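Local coordinates for tail fiber protein (Pseudomonas aeruginosa, PDB 6CL6) that probably recognises receptors on the surface of target bacteria as the trimeric fiber of the contractile R2 pyocin, at residues A[71-76]-A[89-94]; A[96-101]-A[117-122]. All coordinates share one frame; numbering follows the deposited sequence.

Both contacts belong to one five-stranded antiparallel sheet, their centres about 9 Å apart. Contact 1 pairs the two strands of the hairpin 72-79/85-92 and is mostly buried; contact 2 joins strand 99-104 to the short strand 118-119, outermost in this chain, and is only partly buried. Strands 85-92 and 99-104 are neighbours, so a backbone bond from Tyr100 N to Ala90 O (2.8 Å) ties one contact to the other, and Ala90 CB packs on the Trp117 ring at CZ3. Their chemistry differs with place: a longer backbone ladder, tyrosines and bridging waters in contact 1, against a brief ladder finished by an aspartate and an arginine in contact 2. Both also touch neighbouring subunits of the trimer.

Contact 1 of 2, residues A[71-76]-A[89-94]; sequences YFYIQS and IATSYN
Ile89 O is held twice: Gln75 N donates to it at 2.8 Å, and water 4 donates a second hydrogen bond. The same water accepts from Gln75 NE2 and bonds Thr91 OG1, which also meets Ser87 of a neighbouring subunit. Ile89 N returns the backbone bond to Gln75 O, and one step along the hairpin Thr91 N reaches Tyr73 O at 2.9 Å, in the carbonyl plane; its counterpart from Tyr73 N to Thr91 O is weak. Beyond the paired strands, Tyr93 N still bonds Tyr71 O, but from 40° above the carbonyl plane. Tyr93 has its CG opposite the backbone N (chi1 -179°), which lays its side chain alongside that of Tyr71, CB to CB 3.6 Å. Tyr73 comes across obliquely, its CE1 in the plane of the Tyr93 ring, at the edge, 3.5 Å from Tyr93 CD1, and water 3 links Tyr73 OH to Tyr93 O. Tyr93 OH bonds Asn85 of a neighbouring subunit. Away from this tyrosine cluster, Phe72 lays one face of its ring over Ser92 CA, 3.9 Å from the centroid, a CH-pi contact. Backbone pairing thus sets the register, while water and a neighbouring chain satisfy polar groups among the packed rings.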
loop_
_atom_site.group_PDB
_atom_site.type_symbol
_atom_site.label_atom_id
_atom_site.label_comp_id
_atom_site.label_asym_id
_atom_site.label_seq_id
_atom_site.Cartn_x
_atom_site.Cartn_y
_atom_site.Cartn_z
ATOM N N TYR A 71 41.918 -37.117 36.805
ATOM C CA TYR A 71 43.205 -36.787 37.377
ATOM C C TYR A 71 43.656 -35.378 36.988
ATOM O O TYR A 71 43.517 -34.952 35.842
ATOM C CB TYR A 71 44.265 -37.785 36.929
ATOM C CG TYR A 71 44.135 -39.148 37.590
ATOM C CD1 TYR A 71 44.711 -39.413 38.823
ATOM C CD2 TYR A 71 43.397 -40.158 36.982
ATOM C CE1 TYR A 71 44.560 -40.633 39.439
ATOM C CE2 TYR A 71 43.266 -41.421 37.593
ATOM C CZ TYR A 71 43.850 -41.642 38.815
ATOM O OH TYR A 71 43.713 -42.850 39.420
ATOM N N PHE A 72 44.209 -34.658 37.959
ATOM C CA PHE A 72 44.864 -33.382 37.721
ATOM C C PHE A 72 46.184 -33.327 38.481
ATOM O O PHE A 72 46.252 -33.724 39.666
ATOM C CB PHE A 72 43.974 -32.179 38.160
ATOM C CG PHE A 72 42.914 -31.818 37.166
ATOM C CD1 PHE A 72 41.845 -32.658 36.922
ATOM C CD2 PHE A 72 43.044 -30.646 36.402
ATOM C CE1 PHE A 72 40.878 -32.322 35.966
ATOM C CE2 PHE A 72 42.084 -30.311 35.450
ATOM C CZ PHE A 72 41.011 -31.146 35.243
ATOM N N TYR A 73 47.207 -32.768 37.821
ATOM C CA TYR A 73 48.394 -32.296 38.524
ATOM C C TYR A 73 48.027 -31.062 39.318
ATOM O O TYR A 73 47.366 -30.151 38.793
ATOM C CB TYR A 73 49.511 -31.941 37.551
ATOM C CG TYR A 73 49.975 -33.045 36.656
ATOM C CD1 TYR A 73 49.396 -33.251 35.416
ATOM C CD2 TYR A 73 51.049 -33.834 37.025
ATOM C CE1 TYR A 73 49.875 -34.275 34.602
ATOM C CE2 TYR A 73 51.529 -34.805 36.226
ATOM C CZ TYR A 73 50.941 -35.034 35.031
ATOM O OH TYR A 73 51.467 -36.052 34.245
ATOM N N ILE A 74 48.413 -31.027 40.588
ATOM C CA ILE A 74 48.048 -29.923 41.462
ATOM C C ILE A 74 49.323 -29.373 42.045
ATOM O O ILE A 74 49.983 -30.048 42.845
ATOM C CB ILE A 74 47.052 -30.338 42.565
ATOM C CG1 ILE A 74 45.739 -30.864 41.916
ATOM C CG2 ILE A 74 46.773 -29.150 43.458
ATOM C CD1 ILE A 74 44.595 -31.034 42.858
ATOM N N GLN A 75 49.671 -28.158 41.636
ATOM C CA GLN A 75 50.754 -27.408 42.266
ATOM C C GLN A 75 50.224 -26.688 43.497
ATOM O O GLN A 75 49.113 -26.158 43.483
ATOM C CB GLN A 75 51.370 -26.386 41.312
ATOM C CG GLN A 75 51.857 -26.892 39.998
ATOM C CD GLN A 75 52.208 -25.740 39.075
ATOM O OE1 GLN A 75 53.127 -24.979 39.347
ATOM N NE2 GLN A 75 51.437 -25.584 38.001
ATOM N N SER A 76 51.032 -26.647 44.550
ATOM C CA SER A 76 50.647 -25.930 45.769
ATOM C C SER A 76 51.754 -24.982 46.186
ATOM O O SER A 76 52.928 -25.337 46.128
ATOM C CB SER A 76 50.368 -26.890 46.913
ATOM O OG SER A 76 49.248 -27.684 46.632
ATOM N N ILE A 89 47.157 -24.569 41.778
ATOM C CA ILE A 89 46.937 -24.563 40.341
ATOM C C ILE A 89 46.812 -26.005 39.877
ATOM O O ILE A 89 47.721 -26.811 40.109
ATOM C CB ILE A 89 48.096 -23.880 39.583
ATOM C CG1 ILE A 89 48.254 -22.441 40.025
ATOM C CG2 ILE A 89 47.881 -24.024 38.079
ATOM C CD1 ILE A 89 49.546 -21.833 39.630
ATOM N N ALA A 90 45.719 -26.315 39.196
ATOM C CA ALA A 90 45.437 -27.659 38.716
ATOM C C ALA A 90 45.488 -27.666 37.197
ATOM O O ALA A 90 44.875 -26.801 36.542
ATOM C CB ALA A 90 44.080 -28.148 39.234
ATOM N N THR A 91 46.212 -28.631 36.638
ATOM C CA THR A 91 46.278 -28.819 35.199
ATOM C C THR A 91 45.962 -30.275 34.886
ATOM O O THR A 91 46.282 -31.173 35.664
ATOM C CB THR A 91 47.635 -28.428 34.640
ATOM O OG1 THR A 91 48.669 -29.098 35.390
ATOM C CG2 THR A 91 47.817 -26.914 34.769
ATOM N N SER A 92 45.315 -30.493 33.743
ATOM C CA SER A 92 44.747 -31.791 33.435
ATOM C C SER A 92 45.831 -32.813 33.167
ATOM O O SER A 92 46.899 -32.511 32.635
ATOM C CB SER A 92 43.808 -31.674 32.214
ATOM O OG SER A 92 44.485 -31.021 31.132
ATOM N N TYR A 93 45.508 -34.065 33.473
ATOM C CA TYR A 93 46.395 -35.205 33.225
ATOM C C TYR A 93 46.187 -35.870 31.864
ATOM O O TYR A 93 47.097 -36.552 31.374
ATOM C CB TYR A 93 46.176 -36.231 34.321
ATOM C CG TYR A 93 47.006 -37.483 34.287
ATOM C CD1 TYR A 93 48.377 -37.452 34.481
ATOM C CD2 TYR A 93 46.401 -38.717 34.115
ATOM C CE1 TYR A 93 49.126 -38.615 34.465
ATOM C CE2 TYR A 93 47.140 -39.896 34.094
ATOM C CZ TYR A 93 48.493 -39.836 34.269
ATOM O OH TYR A 93 49.206 -41.010 34.257
ATOM N N ASN A 94 45.010 -35.721 31.251
ATOM C CA ASN A 94 44.708 -36.411 30.010
ATOM C C ASN A 94 43.432 -35.830 29.406
ATOM O O ASN A 94 42.787 -34.978 29.998
ATOM C CB ASN A 94 44.536 -37.914 30.280
ATOM C CG ASN A 94 43.302 -38.217 31.092
ATOM O OD1 ASN A 94 43.159 -37.793 32.227
ATOM N ND2 ASN A 94 42.376 -38.972 30.500
HETATM O O HOH W 1 42.325 -35.424 33.266
HETATM O O HOH W 2 41.563 -38.630 34.310
HETATM O O HOH W 3 49.896 -36.152 31.819
HETATM O O HOH W 4 49.415 -27.630 37.668
#

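Contact 2 of 2, residues A[96-101]-A[117-122]; sequences TSEMYV and WQRCDI
Cys120 sits at the apolar centre, its CB 3.7 Å from Met99 CG and its SG 3.6 Å from Val101 CG1. Met99 packs there against Met99 of both other subunits, so this side of the sheet faces the trimer core. Around it the backbones bond: Val101 and Gln118 exchange N-H and carbonyl in both directions, and Cys120 N reaches Met99 O at 2.7 Å. The other side carries Tyr100, whose CB meets Trp117 CE3 while the outer part of its ring runs obliquely past the Arg119 chain, OH to CD 3.6 Å. Arg119 then takes Asp121 side-on, NE to OD1 and NH2 to OD2, in a salt bridge. Met99 N donates to the same OD1 at 3.1 Å from the opposite face of the carboxylate, which pins that group from both sides. Glu98 stacks its carboxylate over the guanidinium, planes 26° apart, without an N-H pointing at OE1; that oxygen instead accepts from Tyr100 OH at 2.7 Å. Arg70 pairs with Glu98 OE2, extending the line of alternating charges. This is the outermost pair, within this chain, of an antiparallel beta-sheet, where an aspartate side chain takes the place of a carbonyl as the backbones part.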
loop_
_atom_site.group_PDB
_atom_site.type_symbol
_atom_site.label_atom_id
_atom_site.label_comp_id
_atom_site.label_asym_id
_atom_site.label_seq_id
_atom_site.Cartn_x
_atom_site.Cartn_y
_atom_site.Cartn_z
ATOM N N THR A 96 41.851 -33.678 27.818
ATOM C CA THR A 96 41.763 -32.282 27.387
ATOM C C THR A 96 42.894 -31.496 28.044
ATOM O O THR A 96 43.569 -31.995 28.954
ATOM C CB THR A 96 40.425 -31.643 27.783
ATOM O OG1 THR A 96 40.355 -31.569 29.206
ATOM C CG2 THR A 96 39.230 -32.457 27.295
ATOM N N SER A 97 43.082 -30.249 27.601
ATOM C CA SER A 97 44.091 -29.331 28.151
ATOM C C SER A 97 43.350 -28.243 28.913
ATOM O O SER A 97 42.809 -27.308 28.305
ATOM C CB SER A 97 44.943 -28.693 27.034
ATOM O OG SER A 97 45.677 -29.683 26.317
ATOM N N GLU A 98 43.302 -28.384 30.243
ATOM C CA GLU A 98 42.544 -27.498 31.107
ATOM C C GLU A 98 43.367 -27.065 32.309
ATOM O O GLU A 98 44.230 -27.803 32.782
ATOM C CB GLU A 98 41.278 -28.171 31.634
ATOM C CG GLU A 98 40.274 -28.459 30.573
ATOM C CD GLU A 98 39.085 -29.261 31.058
ATOM O OE1 GLU A 98 38.650 -29.095 32.219
ATOM O OE2 GLU A 98 38.606 -30.091 30.263
ATOM N N MET A 99 43.032 -25.879 32.833
ATOM C CA MET A 99 43.674 -25.325 34.035
ATOM C C MET A 99 42.645 -24.676 34.941
ATOM O O MET A 99 41.712 -24.006 34.464
ATOM C CB MET A 99 44.726 -24.271 33.656
ATOM C CG MET A 99 45.428 -23.610 34.840
ATOM S SD MET A 99 46.538 -22.242 34.374
ATOM C CE MET A 99 47.783 -23.140 33.475
ATOM N N TYR A 100 42.850 -24.854 36.251
ATOM C CA TYR A 100 42.026 -24.298 37.308
ATOM C C TYR A 100 42.928 -23.716 38.396
ATOM O O TYR A 100 44.089 -24.105 38.535
ATOM C CB TYR A 100 41.100 -25.365 37.937
ATOM C CG TYR A 100 40.137 -25.941 36.942
ATOM C CD1 TYR A 100 40.550 -26.920 36.035
ATOM C CD2 TYR A 100 38.792 -25.519 36.905
ATOM C CE1 TYR A 100 39.671 -27.453 35.101
ATOM C CE2 TYR A 100 37.909 -26.057 35.980
ATOM C CZ TYR A 100 38.365 -27.020 35.073
ATOM O OH TYR A 100 37.518 -27.538 34.127
ATOM N N VAL A 101 42.364 -22.808 39.191
ATOM C CA VAL A 101 43.067 -22.205 40.323
ATOM C C VAL A 101 42.118 -22.115 41.508
ATOM O O VAL A 101 40.897 -21.929 41.342
ATOM C CB VAL A 101 43.642 -20.818 39.942
ATOM C CG1 VAL A 101 42.495 -19.823 39.691
ATOM C CG2 VAL A 101 44.563 -20.313 41.026
ATOM N N TRP A 117 37.194 -24.096 43.065
ATOM C CA TRP A 117 38.083 -23.945 41.926
ATOM C C TRP A 117 37.503 -22.981 40.896
ATOM O O TRP A 117 36.303 -22.992 40.603
ATOM C CB TRP A 117 38.309 -25.306 41.277
ATOM C CG TRP A 117 39.103 -26.255 42.037
ATOM C CD1 TRP A 117 38.643 -27.239 42.834
ATOM C CD2 TRP A 117 40.535 -26.341 42.069
ATOM N NE1 TRP A 117 39.680 -27.945 43.365
ATOM C CE2 TRP A 117 40.862 -27.418 42.905
ATOM C CE3 TRP A 117 41.558 -25.604 41.488
ATOM C CZ2 TRP A 117 42.158 -27.784 43.171
ATOM C CZ3 TRP A 117 42.868 -25.976 41.747
ATOM C CH2 TRP A 117 43.152 -27.054 42.596
ATOM N N GLN A 118 38.369 -22.143 40.346
ATOM C CA GLN A 118 38.026 -21.234 39.270
ATOM C C GLN A 118 38.762 -21.674 38.011
ATOM O O GLN A 118 39.958 -22.008 38.035
ATOM C CB GLN A 118 38.420 -19.807 39.646
ATOM C CG GLN A 118 38.317 -18.751 38.556
ATOM C CD GLN A 118 36.896 -18.492 38.085
ATOM O OE1 GLN A 118 36.315 -19.283 37.356
ATOM N NE2 GLN A 118 36.309 -17.415 38.564
ATOM N N ARG A 119 38.059 -21.675 36.899
ATOM C CA ARG A 119 38.663 -22.125 35.662
ATOM C C ARG A 119 39.550 -21.043 35.064
ATOM O O ARG A 119 39.196 -19.866 35.074
ATOM C CB ARG A 119 37.589 -22.486 34.627
ATOM C CG ARG A 119 38.201 -23.084 33.406
ATOM C CD ARG A 119 37.367 -24.196 32.881
ATOM N NE ARG A 119 37.914 -24.726 31.639
ATOM C CZ ARG A 119 37.194 -25.402 30.751
ATOM N NH1 ARG A 119 35.908 -25.602 30.986
ATOM N NH2 ARG A 119 37.754 -25.864 29.632
ATOM N N CYS A 120 40.697 -21.463 34.503
ATOM C CA CYS A 120 41.631 -20.546 33.879
ATOM C C CYS A 120 41.655 -20.632 32.367
ATOM O O CYS A 120 41.653 -19.596 31.706
ATOM C CB CYS A 120 43.045 -20.792 34.420
ATOM S SG CYS A 120 43.182 -20.461 36.177
ATOM N N ASP A 121 41.651 -21.821 31.782
ATOM C CA ASP A 121 41.743 -21.901 30.347
ATOM C C ASP A 121 40.458 -21.324 29.709
ATOM O O ASP A 121 39.377 -21.350 30.289
ATOM C CB ASP A 121 41.988 -23.331 29.911
ATOM C CG ASP A 121 40.799 -24.236 30.128
ATOM O OD1 ASP A 121 40.649 -24.769 31.259
ATOM O OD2 ASP A 121 40.003 -24.398 29.186
ATOM N N ILE A 122 40.605 -20.789 28.502
ATOM C CA ILE A 122 39.514 -20.047 27.859
ATOM C C ILE A 122 38.413 -20.975 27.343
ATOM O O ILE A 122 37.389 -20.509 26.778
ATOM C CB ILE A 122 40.065 -19.154 26.723
ATOM C CG1 ILE A 122 40.590 -19.985 25.558
ATOM C CG2 ILE A 122 41.163 -18.210 27.232
ATOM C CD1 ILE A 122 41.008 -19.136 24.358
HETATM O O HOH W 5 40.492 -26.787 26.957
#